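Local coordinates for protein taurocyamine kinase (Schistosoma mansoni, PDB 4WOD) that reversibly transfers a phosphate group between ATP and the guanidino compound taurocyamine, as a duplicated member of the ATP:guanido phosphotransferase family that uses magnesium, at residues A[116-121]-A[281-286]; A[276-281]-A[333-338]; A[295-300]-A[343-348]; A[303-308]-A[318-323]. The protein carries 4 engineered substitutions. All blocks are in the same frame, centred on the assembly; numbering follows the deposited sequence.

In the fold
All four contacts lie in the catalytic C-terminal region of the first repeat, round one antiparallel sheet. Contacts 1 and 4 are strand pairings within it: contact 1 joins strands 117-126 and 277-283 and is partly buried, while contact 4 closes the edge hairpin of strands 302-306 and 318-323 and is more deeply covered. Both rest on backbone hydrogen bonds, contact 4 adding waters and an arginine of the predicted ATP site. Contacts 2 and 3 share helix 331-355, which meets strand 277-283 in the first and helix 293-299 in the second; neither has a hydrogen bond across it, and both are buried and held by apolar packing.

Contact 1 of 4, residues A[116-121]-A[281-286]; sequences LVVSTR and HAKIPM
Strands 117-126 and 277-283 are neighbours in the antiparallel sheet of the phosphagen kinase catalytic domain, and this contact pairs the start of the first with the end of the second. Val-117 stands opposite Ala-282 as a non-hydrogen-bonded pair. Three backbone bonds tie the segments. Lys-283 N gives to Leu-116 O, nearly straight (169°), and His-281 N to Ser-119 O. Between them Val-118 N meets His-281 O at 2.8 Å. The chain turns a corner at Val-118, which carries its side chain toward the neighbouring strand. There its CG2 presses on Lys-283 CE at 3.5 Å, tighter than usual for two carbons, the two side chains crossing at about a right angle. Leu-116, its CG beside the backbone N (chi1 -50°), lies along the backbone of its partner, with CD1 and CD2 both 3.7 Å from Lys-283 O; CD1 also approaches Ile-284 CG2 at 4.5 Å. On the face opposite Val-117 and Ala-282, Ser-119 OG stands 3.8 Å from His-281 CB, and the imidazole reaches onward to bond Glu-310 through NE2. Ser-119 and His-281 both belong to the predicted ATP site. Val-117 and Ala-282 thus pack toward Leu-346 of helix 331-355, while the polar side chains of Ser-119 and His-281 on the other face are consistent with a nucleotide-binding surface.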
loop_
_atom_site.group_PDB
_atom_site.type_symbol
_atom_site.label_atom_id
_atom_site.label_comp_id
_atom_site.label_asym_id
_atom_site.label_seq_id
_atom_site.Cartn_x
_atom_site.Cartn_y
_atom_site.Cartn_z
ATOM N N LEU A 116 2.900 -0.963 -25.155
ATOM C CA LEU A 116 1.816 -0.685 -24.210
ATOM C C LEU A 116 1.538 0.806 -24.039
ATOM O O LEU A 116 0.575 1.199 -23.375
ATOM C CB LEU A 116 2.153 -1.278 -22.830
ATOM C CG LEU A 116 2.609 -2.736 -22.725
ATOM C CD1 LEU A 116 3.139 -3.065 -21.309
ATOM C CD2 LEU A 116 1.496 -3.695 -23.133
ATOM N N VAL A 117 2.381 1.647 -24.613
ATOM C CA VAL A 117 2.280 3.067 -24.310
ATOM C C VAL A 117 1.420 3.825 -25.328
ATOM O O VAL A 117 1.752 3.896 -26.503
ATOM C CB VAL A 117 3.679 3.717 -24.237
ATOM C CG1 VAL A 117 3.552 5.199 -23.987
ATOM C CG2 VAL A 117 4.497 3.076 -23.143
ATOM N N VAL A 118 0.320 4.403 -24.859
ATOM C CA VAL A 118 -0.573 5.201 -25.707
ATOM C C VAL A 118 0.043 6.550 -26.072
ATOM O O VAL A 118 0.013 6.995 -27.226
ATOM C CB VAL A 118 -1.916 5.474 -24.995
ATOM C CG1 VAL A 118 -2.836 6.313 -25.878
ATOM C CG2 VAL A 118 -2.569 4.185 -24.572
ATOM N N SER A 119 0.572 7.217 -25.057
ATOM C CA SER A 119 1.139 8.544 -25.240
ATOM C C SER A 119 2.162 8.849 -24.160
ATOM O O SER A 119 2.218 8.183 -23.117
ATOM C CB SER A 119 0.038 9.611 -25.235
ATOM O OG SER A 119 -0.636 9.593 -23.992
ATOM N N THR A 120 2.970 9.867 -24.441
ATOM C CA THR A 120 4.067 10.271 -23.592
ATOM C C THR A 120 3.973 11.778 -23.472
ATOM O O THR A 120 3.657 12.473 -24.442
ATOM C CB THR A 120 5.434 9.858 -24.187
ATOM O OG1 THR A 120 5.494 8.438 -24.328
ATOM C CG2 THR A 120 6.602 10.338 -23.314
ATOM N N ARG A 121 4.239 12.286 -22.281
ATOM C CA ARG A 121 4.047 13.699 -22.018
ATOM C C ARG A 121 5.083 14.153 -20.990
ATOM O O ARG A 121 5.391 13.410 -20.069
ATOM C CB ARG A 121 2.597 13.918 -21.538
ATOM C CG ARG A 121 2.327 15.159 -20.708
ATOM C CD ARG A 121 0.827 15.250 -20.353
ATOM N NE ARG A 121 0.490 16.391 -19.493
ATOM C CZ ARG A 121 0.862 16.529 -18.217
ATOM N NH1 ARG A 121 1.578 15.585 -17.617
ATOM N NH2 ARG A 121 0.496 17.607 -17.529
ATOM N N HIS A 281 0.922 7.355 -20.568
ATOM C CA HIS A 281 -0.312 6.593 -20.380
ATOM C C HIS A 281 -0.056 5.182 -20.891
ATOM O O HIS A 281 0.184 4.986 -22.085
ATOM C CB HIS A 281 -1.488 7.218 -21.124
ATOM C CG HIS A 281 -2.179 8.298 -20.362
ATOM N ND1 HIS A 281 -1.499 9.322 -19.742
ATOM C CD2 HIS A 281 -3.493 8.512 -20.114
ATOM C CE1 HIS A 281 -2.362 10.125 -19.146
ATOM N NE2 HIS A 281 -3.580 9.655 -19.356
ATOM N N ALA A 282 -0.084 4.200 -19.998
ATOM C CA ALA A 282 0.284 2.850 -20.404
ATOM C C ALA A 282 -0.788 1.841 -20.032
ATOM O O ALA A 282 -1.440 1.993 -19.003
ATOM C CB ALA A 282 1.607 2.453 -19.772
ATOM N N LYS A 283 -0.931 0.806 -20.855
ATOM C CA LYS A 283 -1.804 -0.336 -20.561
ATOM C C LYS A 283 -1.076 -1.398 -19.741
ATOM O O LYS A 283 -0.330 -2.212 -20.288
ATOM C CB LYS A 283 -2.337 -0.972 -21.848
ATOM C CG LYS A 283 -3.182 -0.066 -22.722
ATOM C CD LYS A 283 -3.031 -0.462 -24.187
ATOM C CE LYS A 283 -2.818 0.742 -25.106
ATOM N NZ LYS A 283 -2.130 0.369 -26.391
ATOM N N ILE A 284 -1.314 -1.403 -18.434
ATOM C CA ILE A 284 -0.680 -2.366 -17.537
ATOM C C ILE A 284 -1.695 -3.053 -16.595
ATOM O O ILE A 284 -1.510 -3.057 -15.372
ATOM C CB ILE A 284 0.414 -1.677 -16.696
ATOM C CG1 ILE A 284 -0.179 -0.502 -15.901
ATOM C CG2 ILE A 284 1.526 -1.138 -17.625
ATOM C CD1 ILE A 284 0.673 -0.052 -14.750
ATOM N N PRO A 285 -2.750 -3.666 -17.164
ATOM C CA PRO A 285 -3.804 -4.257 -16.324
ATOM C C PRO A 285 -3.313 -5.349 -15.363
ATOM O O PRO A 285 -3.837 -5.448 -14.253
ATOM C CB PRO A 285 -4.778 -4.854 -17.353
ATOM C CG PRO A 285 -3.911 -5.163 -18.536
ATOM C CD PRO A 285 -2.948 -3.993 -18.589
ATOM N N MET A 286 -2.334 -6.158 -15.766
ATOM C CA MET A 286 -1.950 -7.273 -14.920
ATOM C C MET A 286 -1.085 -6.783 -13.779
ATOM O O MET A 286 -1.262 -7.205 -12.643
ATOM C CB MET A 286 -1.237 -8.359 -15.731
ATOM C CG MET A 286 -1.321 -9.729 -15.086
ATOM S SD MET A 286 -1.236 -11.073 -16.299
ATOM C CE MET A 286 -2.909 -11.065 -16.914
#

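Contact 2 of 4, residues A[276-281]-A[333-338]; sequences LRASVH and DAVTEM
Strand 277-281 and helix 333-338 run nearly parallel, their axes 8.3 Å apart at closest approach and crossing at -21°, with the CA atoms of Ala-278 and Val-335 the nearest pair, 6.0 Å apart. No hydrogen bond joins them; the contact is wholly buried and apolar. Met-338 does most of the work. Its CG lies anti to the backbone N (chi1 180°), which directs the chain at the strand, and a bend at chi2 (-94°) then turns the thioether along it. CG thereby meets Ala-278 at two points, 3.4 Å from O and 3.7 Å from CB. Farther out, the methyl CE comes within 3.6 Å of Val-280 CG1 and also lies against the carbonyl carbon of Ser-279, so that one side chain spans three consecutive strand residues. Ala-278 CB also touches Val-335 CG2, at 4.2 Å. At the other end of the contact Leu-276 extends its CD2 branch onto the helix, where Ala-334 CB is 3.9 Å away and Val-335 CB 4.3 Å. Arg-277 and Ser-279 turn from the helix to the face where Asp-320 forms a salt bridge with the arginine. The helix therefore lies on the side of the strand opposite these two side chains; residues 277-281 are predicted to bind ATP. Helix 236-251 also packs here, with Leu-243 on Leu-276 and Leu-236 on Met-338, while strands 117-126 and 318-323 flank strand 277-283 within the sheet.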
loop_
_atom_site.group_PDB
_atom_site.type_symbol
_atom_site.label_atom_id
_atom_site.label_comp_id
_atom_site.label_asym_id
_atom_site.label_seq_id
_atom_site.Cartn_x
_atom_site.Cartn_y
_atom_site.Cartn_z
ATOM N N LEU A 276 9.263 19.124 -12.786
ATOM C CA LEU A 276 9.098 18.270 -13.949
ATOM C C LEU A 276 8.273 17.017 -13.669
ATOM O O LEU A 276 8.548 16.277 -12.727
ATOM C CB LEU A 276 10.471 17.877 -14.502
ATOM C CG LEU A 276 10.499 17.222 -15.888
ATOM C CD1 LEU A 276 10.927 18.229 -16.937
ATOM C CD2 LEU A 276 11.432 16.013 -15.894
ATOM N N ARG A 277 7.243 16.798 -14.486
ATOM C CA ARG A 277 6.497 15.539 -14.460
ATOM C C ARG A 277 6.541 14.919 -15.840
ATOM O O ARG A 277 5.876 15.398 -16.770
ATOM C CB ARG A 277 5.049 15.733 -14.024
ATOM C CG ARG A 277 4.325 14.402 -13.795
ATOM C CD ARG A 277 2.835 14.575 -13.450
ATOM N NE ARG A 277 2.000 14.389 -14.638
ATOM C CZ ARG A 277 1.309 13.283 -14.912
ATOM N NH1 ARG A 277 0.583 13.202 -16.023
ATOM N NH2 ARG A 277 1.324 12.261 -14.070
ATOM N N ALA A 278 7.374 13.890 -15.969
ATOM C CA ALA A 278 7.466 13.108 -17.188
ATOM C C ALA A 278 6.573 11.914 -17.001
ATOM O O ALA A 278 6.652 11.260 -15.973
ATOM C CB ALA A 278 8.887 12.665 -17.441
ATOM N N SER A 279 5.769 11.587 -17.994
ATOM C CA SER A 279 4.857 10.466 -17.814
ATOM C C SER A 279 4.444 9.777 -19.113
ATOM O O SER A 279 4.585 10.339 -20.197
ATOM C CB SER A 279 3.612 10.955 -17.087
ATOM O OG SER A 279 2.807 11.669 -17.991
ATOM N N VAL A 280 3.926 8.557 -18.981
ATOM C CA VAL A 280 3.235 7.867 -20.066
ATOM C C VAL A 280 1.847 7.438 -19.613
ATOM O O VAL A 280 1.627 7.204 -18.417
ATOM C CB VAL A 280 3.988 6.605 -20.547
ATOM C CG1 VAL A 280 5.273 6.993 -21.202
ATOM C CG2 VAL A 280 4.228 5.599 -19.361
ATOM N N HIS A 281 0.922 7.355 -20.568
ATOM C CA HIS A 281 -0.312 6.593 -20.380
ATOM C C HIS A 281 -0.056 5.182 -20.891
ATOM O O HIS A 281 0.184 4.986 -22.085
ATOM C CB HIS A 281 -1.488 7.218 -21.124
ATOM C CG HIS A 281 -2.179 8.298 -20.362
ATOM N ND1 HIS A 281 -1.499 9.322 -19.742
ATOM C CD2 HIS A 281 -3.493 8.512 -20.114
ATOM C CE1 HIS A 281 -2.362 10.125 -19.146
ATOM N NE2 HIS A 281 -3.580 9.655 -19.356
ATOM N N ASP A 333 18.151 13.974 -14.146
ATOM C CA ASP A 333 17.926 12.924 -13.153
ATOM C C ASP A 333 16.469 12.480 -13.137
ATOM O O ASP A 333 16.193 11.274 -13.078
ATOM C CB ASP A 333 18.307 13.369 -11.730
ATOM C CG ASP A 333 19.777 13.703 -11.572
ATOM O OD1 ASP A 333 20.632 13.200 -12.329
ATOM O OD2 ASP A 333 20.078 14.488 -10.659
ATOM N N ALA A 334 15.540 13.446 -13.177
ATOM C CA ALA A 334 14.104 13.151 -13.090
ATOM C C ALA A 334 13.565 12.394 -14.312
ATOM O O ALA A 334 12.833 11.415 -14.160
ATOM C CB ALA A 334 13.291 14.436 -12.890
ATOM N N VAL A 335 13.908 12.833 -15.520
ATOM C CA VAL A 335 13.405 12.126 -16.688
ATOM C C VAL A 335 14.089 10.744 -16.801
ATOM O O VAL A 335 13.484 9.783 -17.285
ATOM C CB VAL A 335 13.578 12.972 -17.994
ATOM C CG1 VAL A 335 15.036 13.058 -18.409
ATOM C CG2 VAL A 335 12.757 12.393 -19.113
ATOM N N THR A 336 15.328 10.630 -16.326
ATOM C CA THR A 336 16.004 9.326 -16.280
ATOM C C THR A 336 15.293 8.395 -15.275
ATOM O O THR A 336 14.997 7.237 -15.579
ATOM C CB THR A 336 17.482 9.466 -15.905
ATOM O OG1 THR A 336 18.154 10.260 -16.894
ATOM C CG2 THR A 336 18.143 8.099 -15.805
ATOM N N GLU A 337 15.000 8.907 -14.089
ATOM C CA GLU A 337 14.200 8.141 -13.131
ATOM C C GLU A 337 12.902 7.632 -13.765
ATOM O O GLU A 337 12.559 6.444 -13.648
ATOM C CB GLU A 337 13.879 8.988 -11.898
ATOM C CG GLU A 337 13.035 8.243 -10.866
ATOM C CD GLU A 337 12.534 9.143 -9.745
ATOM O OE1 GLU A 337 11.689 10.024 -10.013
ATOM O OE2 GLU A 337 12.988 8.972 -8.594
ATOM N N MET A 338 12.198 8.523 -14.463
ATOM C CA MET A 338 10.982 8.150 -15.160
ATOM C C MET A 338 11.243 7.032 -16.162
ATOM O O MET A 338 10.560 6.007 -16.169
ATOM C CB MET A 338 10.384 9.358 -15.889
ATOM C CG MET A 338 9.103 9.055 -16.650
ATOM S SD MET A 338 9.402 8.643 -18.396
ATOM C CE MET A 338 7.742 8.576 -19.041
#

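Contact 3 of 4, residues A[295-300]-A[343-348]; sequences EICEKH and RALLEL
Leu-345 links two helices that pack on the catalytic domain's antiparallel sheet, 293-299 and the long helix 331-355, whose short segments here run 141° apart with axes 10.5 Å from each other at closest approach. From CB the side chain leaves helix 343-348 with CG beside the backbone N (chi1 -63°), and although CB does not itself aim at the other helix, CG brings the two methyls up to it. There they go to different partners. CD1 turns to Cys-297, meeting SG at 3.9 Å. CD2 enters between Ile-296 and His-300, 3.9 Å from Ile-296 CG2 and 3.8 Å from His-300 ND1. Leu-348, one turn later, adds a looser touch of its CD2 on the same Ile-296 CG2. Beside this apolar cluster Ala-344 points its CB at the imidazole of His-300 and stands 3.6 Å from CD2. Outside the pair, Pro-304 of strand 302-306 lies against Cys-297, while helices of the second repeat reach other residues: Tyr-371 of helix 369-376 touches both His-300 and Leu-348, and Arg-414 and Tyr-418 of helix 409-418 touch Ile-296. A bond back to the preceding helix restrains the histidine ring: ND1 donates to Ile-296 O at 2.7 Å with an angle of 164° at the hydrogen, the acceptor lying in the ring plane while the donor approaches from above the plane of the carbonyl.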
loop_
_atom_site.group_PDB
_atom_site.type_symbol
_atom_site.label_atom_id
_atom_site.label_comp_id
_atom_site.label_asym_id
_atom_site.label_seq_id
_atom_site.Cartn_x
_atom_site.Cartn_y
_atom_site.Cartn_z
ATOM N N GLU A 295 3.384 -0.062 -4.269
ATOM C CA GLU A 295 4.697 -0.175 -3.660
ATOM C C GLU A 295 5.718 -0.529 -4.728
ATOM O O GLU A 295 6.838 -0.015 -4.712
ATOM C CB GLU A 295 4.705 -1.215 -2.533
ATOM C CG GLU A 295 3.881 -0.819 -1.281
ATOM C CD GLU A 295 2.357 -0.789 -1.520
ATOM O OE1 GLU A 295 1.877 -1.376 -2.520
ATOM O OE2 GLU A 295 1.632 -0.162 -0.708
ATOM N N ILE A 296 5.315 -1.394 -5.660
ATOM C CA ILE A 296 6.185 -1.794 -6.768
ATOM C C ILE A 296 6.605 -0.569 -7.579
ATOM O O ILE A 296 7.796 -0.375 -7.851
ATOM C CB ILE A 296 5.502 -2.817 -7.688
ATOM C CG1 ILE A 296 5.226 -4.114 -6.921
ATOM C CG2 ILE A 296 6.381 -3.112 -8.912
ATOM C CD1 ILE A 296 4.685 -5.232 -7.778
ATOM N N CYS A 297 5.634 0.276 -7.923
ATOM C CA CYS A 297 5.933 1.537 -8.627
ATOM C C CYS A 297 6.883 2.442 -7.843
ATOM O O CYS A 297 7.929 2.856 -8.358
ATOM C CB CYS A 297 4.647 2.313 -8.944
ATOM S SG CYS A 297 3.500 1.513 -10.089
ATOM N N GLU A 298 6.513 2.767 -6.605
ATOM C CA GLU A 298 7.346 3.605 -5.763
ATOM C C GLU A 298 8.782 3.078 -5.662
ATOM O O GLU A 298 9.732 3.860 -5.633
ATOM C CB GLU A 298 6.738 3.729 -4.366
ATOM C CG GLU A 298 7.738 4.197 -3.321
ATOM C CD GLU A 298 7.114 4.379 -1.951
ATOM O OE1 GLU A 298 6.256 3.541 -1.575
ATOM O OE2 GLU A 298 7.485 5.357 -1.256
ATOM N N LYS A 299 8.942 1.760 -5.648
ATOM C CA LYS A 299 10.267 1.186 -5.502
ATOM C C LYS A 299 11.074 1.371 -6.794
ATOM O O LYS A 299 12.304 1.349 -6.780
ATOM C CB LYS A 299 10.176 -0.293 -5.118
ATOM C CG LYS A 299 11.530 -0.962 -4.991
ATOM C CD LYS A 299 11.556 -1.968 -3.855
ATOM C CE LYS A 299 12.981 -2.383 -3.552
ATOM N NZ LYS A 299 13.836 -1.200 -3.257
ATOM N N HIS A 300 10.377 1.565 -7.907
ATOM C CA HIS A 300 11.037 1.884 -9.169
ATOM C C HIS A 300 11.068 3.391 -9.462
ATOM O O HIS A 300 11.383 3.806 -10.579
ATOM C CB HIS A 300 10.359 1.128 -10.306
ATOM C CG HIS A 300 10.589 -0.350 -10.254
ATOM N ND1 HIS A 300 9.751 -1.212 -9.575
ATOM C CD2 HIS A 300 11.581 -1.115 -10.768
ATOM C CE1 HIS A 300 10.212 -2.447 -9.690
ATOM N NE2 HIS A 300 11.322 -2.414 -10.407
ATOM N N ARG A 343 10.312 1.803 -17.821
ATOM C CA ARG A 343 10.817 0.688 -18.604
ATOM C C ARG A 343 10.751 -0.628 -17.790
ATOM O O ARG A 343 10.221 -1.626 -18.277
ATOM C CB ARG A 343 12.252 0.957 -19.077
ATOM C CG ARG A 343 12.913 -0.311 -19.592
ATOM C CD ARG A 343 14.338 -0.086 -20.087
ATOM N NE ARG A 343 14.815 -1.296 -20.753
ATOM C CZ ARG A 343 15.962 -1.389 -21.421
ATOM N NH1 ARG A 343 16.754 -0.328 -21.528
ATOM N NH2 ARG A 343 16.306 -2.536 -22.002
ATOM N N ALA A 344 11.243 -0.610 -16.548
ATOM C CA ALA A 344 11.156 -1.781 -15.675
ATOM C C ALA A 344 9.708 -2.256 -15.473
ATOM O O ALA A 344 9.427 -3.460 -15.462
ATOM C CB ALA A 344 11.809 -1.485 -14.295
ATOM N N LEU A 345 8.795 -1.312 -15.288
ATOM C CA LEU A 345 7.399 -1.670 -15.029
ATOM C C LEU A 345 6.724 -2.273 -16.257
ATOM O O LEU A 345 5.954 -3.234 -16.152
ATOM C CB LEU A 345 6.618 -0.450 -14.554
ATOM C CG LEU A 345 7.036 0.199 -13.236
ATOM C CD1 LEU A 345 6.153 1.417 -12.973
ATOM C CD2 LEU A 345 6.947 -0.826 -12.082
ATOM N N LEU A 346 7.010 -1.712 -17.424
ATOM C CA LEU A 346 6.430 -2.237 -18.650
ATOM C C LEU A 346 7.039 -3.612 -18.965
ATOM O O LEU A 346 6.335 -4.520 -19.434
ATOM C CB LEU A 346 6.626 -1.246 -19.817
ATOM C CG LEU A 346 5.931 0.118 -19.714
ATOM C CD1 LEU A 346 6.400 1.023 -20.830
ATOM C CD2 LEU A 346 4.398 0.027 -19.716
ATOM N N GLU A 347 8.337 -3.776 -18.703
ATOM C CA GLU A 347 8.970 -5.090 -18.868
ATOM C C GLU A 347 8.311 -6.113 -17.925
ATOM O O GLU A 347 8.099 -7.277 -18.288
ATOM C CB GLU A 347 10.477 -5.018 -18.605
ATOM C CG GLU A 347 11.277 -4.400 -19.739
ATOM C CD GLU A 347 12.751 -4.195 -19.398
ATOM O OE1 GLU A 347 13.100 -4.155 -18.208
ATOM O OE2 GLU A 347 13.566 -4.053 -20.326
ATOM N N LEU A 348 7.954 -5.659 -16.725
ATOM C CA LEU A 348 7.285 -6.537 -15.770
ATOM C C LEU A 348 5.860 -6.885 -16.221
ATOM O O LEU A 348 5.404 -8.016 -16.023
ATOM C CB LEU A 348 7.279 -5.903 -14.380
ATOM C CG LEU A 348 6.853 -6.807 -13.222
ATOM C CD1 LEU A 348 7.640 -8.105 -13.251
ATOM C CD2 LEU A 348 7.066 -6.088 -11.898
#

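Contact 4 of 4, residues A[303-308]-A[318-323]; sequences QPRGTH and IYDLSN
Gln-303 and Ser-322 form one hydrogen-bonded pair of this antiparallel beta hairpin, Arg-305 and Asp-320 the next, so the N-H and C=O of all four residues are used. Gln-303 N gives to Ser-322 O at 2.8 Å, almost straight (169°), and Ser-322 N returns to Gln-303 O. Arg-305 N and Asp-320 O are likewise 2.8 Å apart, and Asp-320 N bonds Arg-305 O. Between the pairs, Pro-304 CB packs on Leu-321 CD2 at 3.9 Å. Arg-305 runs extended from CG to NE and lays its guanidinium over Gln-303 CG, which sits beneath the centre of one face. Its NH1 gives to two waters and stands 2.8 Å from Ser-322 OG at the edge of the group. One of these waters also lies 2.9 Å from Gln-303 O, and the other makes a long bond to Asn-323 O. Asp-320 OD1 lies 4.3 Å from Arg-305 NH1, beyond a salt bridge, and pairs with Arg-277, while OD2 has a weak bond to Ser-279 OG. Since Arg-277 and Arg-305 both belong to the predicted ATP site, the carboxylate probably offsets part of the positive charge gathered there, where waters and Gln-303 CG surround the Arg-305 guanidinium.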
loop_
_atom_site.group_PDB
_atom_site.type_symbol
_atom_site.label_atom_id
_atom_site.label_comp_id
_atom_site.label_asym_id
_atom_site.label_seq_id
_atom_site.Cartn_x
_atom_site.Cartn_y
_atom_site.Cartn_z
ATOM N N GLN A 303 5.392 7.098 -9.707
ATOM C CA GLN A 303 4.084 7.381 -9.120
ATOM C C GLN A 303 2.972 7.081 -10.130
ATOM O O GLN A 303 2.944 7.670 -11.205
ATOM C CB GLN A 303 4.024 8.849 -8.684
ATOM C CG GLN A 303 2.613 9.368 -8.396
ATOM C CD GLN A 303 2.189 9.124 -6.964
ATOM O OE1 GLN A 303 2.784 8.305 -6.261
ATOM N NE2 GLN A 303 1.160 9.839 -6.519
ATOM N N PRO A 304 2.055 6.156 -9.798
ATOM C CA PRO A 304 0.944 5.854 -10.708
ATOM C C PRO A 304 -0.331 6.666 -10.418
ATOM O O PRO A 304 -0.635 6.992 -9.276
ATOM C CB PRO A 304 0.700 4.365 -10.458
ATOM C CG PRO A 304 1.028 4.195 -8.997
ATOM C CD PRO A 304 2.099 5.222 -8.657
ATOM N N ARG A 305 -1.062 7.013 -11.463
ATOM C CA ARG A 305 -2.361 7.643 -11.290
ATOM C C ARG A 305 -3.360 6.990 -12.221
ATOM O O ARG A 305 -3.075 6.756 -13.405
ATOM C CB ARG A 305 -2.287 9.154 -11.536
ATOM C CG ARG A 305 -1.458 9.933 -10.516
ATOM C CD ARG A 305 -0.862 11.206 -11.126
ATOM N NE ARG A 305 -0.191 12.070 -10.146
ATOM C CZ ARG A 305 1.085 12.450 -10.244
ATOM N NH1 ARG A 305 1.826 12.017 -11.259
ATOM N NH2 ARG A 305 1.636 13.239 -9.324
ATOM N N GLY A 306 -4.531 6.682 -11.671
ATOM C CA GLY A 306 -5.597 6.064 -12.429
ATOM C C GLY A 306 -6.082 6.981 -13.530
ATOM O O GLY A 306 -5.850 8.192 -13.492
ATOM N N THR A 307 -6.730 6.399 -14.534
ATOM C CA THR A 307 -7.295 7.183 -15.623
ATOM C C THR A 307 -8.756 6.799 -15.815
ATOM O O THR A 307 -9.241 6.727 -16.947
ATOM C CB THR A 307 -6.528 6.984 -16.968
ATOM O OG1 THR A 307 -6.485 5.593 -17.313
ATOM C CG2 THR A 307 -5.107 7.532 -16.879
ATOM N N HIS A 308 -9.461 6.538 -14.717
ATOM C CA HIS A 308 -10.867 6.188 -14.840
ATOM C C HIS A 308 -11.659 7.433 -15.214
ATOM O O HIS A 308 -11.396 8.533 -14.715
ATOM C CB HIS A 308 -11.420 5.563 -13.560
ATOM C CG HIS A 308 -12.810 5.025 -13.718
ATOM N ND1 HIS A 308 -13.931 5.823 -13.643
ATOM C CD2 HIS A 308 -13.257 3.773 -13.977
ATOM C CE1 HIS A 308 -15.010 5.086 -13.831
ATOM N NE2 HIS A 308 -14.630 3.837 -14.035
ATOM N N ILE A 318 -5.352 1.048 -17.866
ATOM C CA ILE A 318 -4.548 2.144 -18.397
ATOM C C ILE A 318 -4.196 3.136 -17.292
ATOM O O ILE A 318 -5.081 3.706 -16.663
ATOM C CB ILE A 318 -5.260 2.889 -19.529
ATOM C CG1 ILE A 318 -5.500 1.945 -20.707
ATOM C CG2 ILE A 318 -4.423 4.069 -19.978
ATOM C CD1 ILE A 318 -6.002 2.636 -21.942
ATOM N N TYR A 319 -2.902 3.332 -17.062
ATOM C CA TYR A 319 -2.446 4.202 -15.984
ATOM C C TYR A 319 -1.487 5.258 -16.461
ATOM O O TYR A 319 -0.769 5.060 -17.441
ATOM C CB TYR A 319 -1.768 3.393 -14.879
ATOM C CG TYR A 319 -2.757 2.612 -14.064
ATOM C CD1 TYR A 319 -3.160 3.066 -12.807
ATOM C CD2 TYR A 319 -3.319 1.442 -14.562
ATOM C CE1 TYR A 319 -4.080 2.363 -12.061
ATOM C CE2 TYR A 319 -4.243 0.738 -13.834
ATOM C CZ TYR A 319 -4.614 1.190 -12.577
ATOM O OH TYR A 319 -5.536 0.474 -11.848
ATOM N N ASP A 320 -1.486 6.378 -15.747
ATOM C CA ASP A 320 -0.452 7.392 -15.889
ATOM C C ASP A 320 0.691 7.028 -14.945
ATOM O O ASP A 320 0.489 6.859 -13.739
ATOM C CB ASP A 320 -1.015 8.782 -15.576
ATOM C CG ASP A 320 -0.012 9.898 -15.838
ATOM O OD1 ASP A 320 0.868 10.120 -14.980
ATOM O OD2 ASP A 320 -0.113 10.569 -16.893
ATOM N N LEU A 321 1.884 6.874 -15.508
ATOM C CA LEU A 321 3.084 6.538 -14.753
ATOM C C LEU A 321 4.078 7.669 -14.911
ATOM O O LEU A 321 4.455 7.965 -16.034
ATOM C CB LEU A 321 3.715 5.236 -15.262
ATOM C CG LEU A 321 2.803 4.006 -15.286
ATOM C CD1 LEU A 321 3.531 2.853 -15.937
ATOM C CD2 LEU A 321 2.386 3.651 -13.863
ATOM N N SER A 322 4.502 8.284 -13.812
ATOM C CA SER A 322 5.472 9.395 -13.876
ATOM C C SER A 322 6.604 9.279 -12.837
ATOM O O SER A 322 6.492 8.527 -11.880
ATOM C CB SER A 322 4.747 10.735 -13.696
ATOM O OG SER A 322 4.048 10.783 -12.468
ATOM N N ASN A 323 7.699 10.023 -13.038
ATOM C CA ASN A 323 8.712 10.157 -12.005
ATOM C C ASN A 323 8.076 10.593 -10.693
ATOM O O ASN A 323 7.256 11.507 -10.678
ATOM C CB ASN A 323 9.801 11.170 -12.418
ATOM C CG ASN A 323 9.232 12.508 -12.903
ATOM O OD1 ASN A 323 8.594 12.586 -13.960
ATOM N ND2 ASN A 323 9.506 13.582 -12.145
HETATM O O HOH W 1 1.378 9.580 -12.654
HETATM O O HOH W 2 4.189 12.376 -10.155
#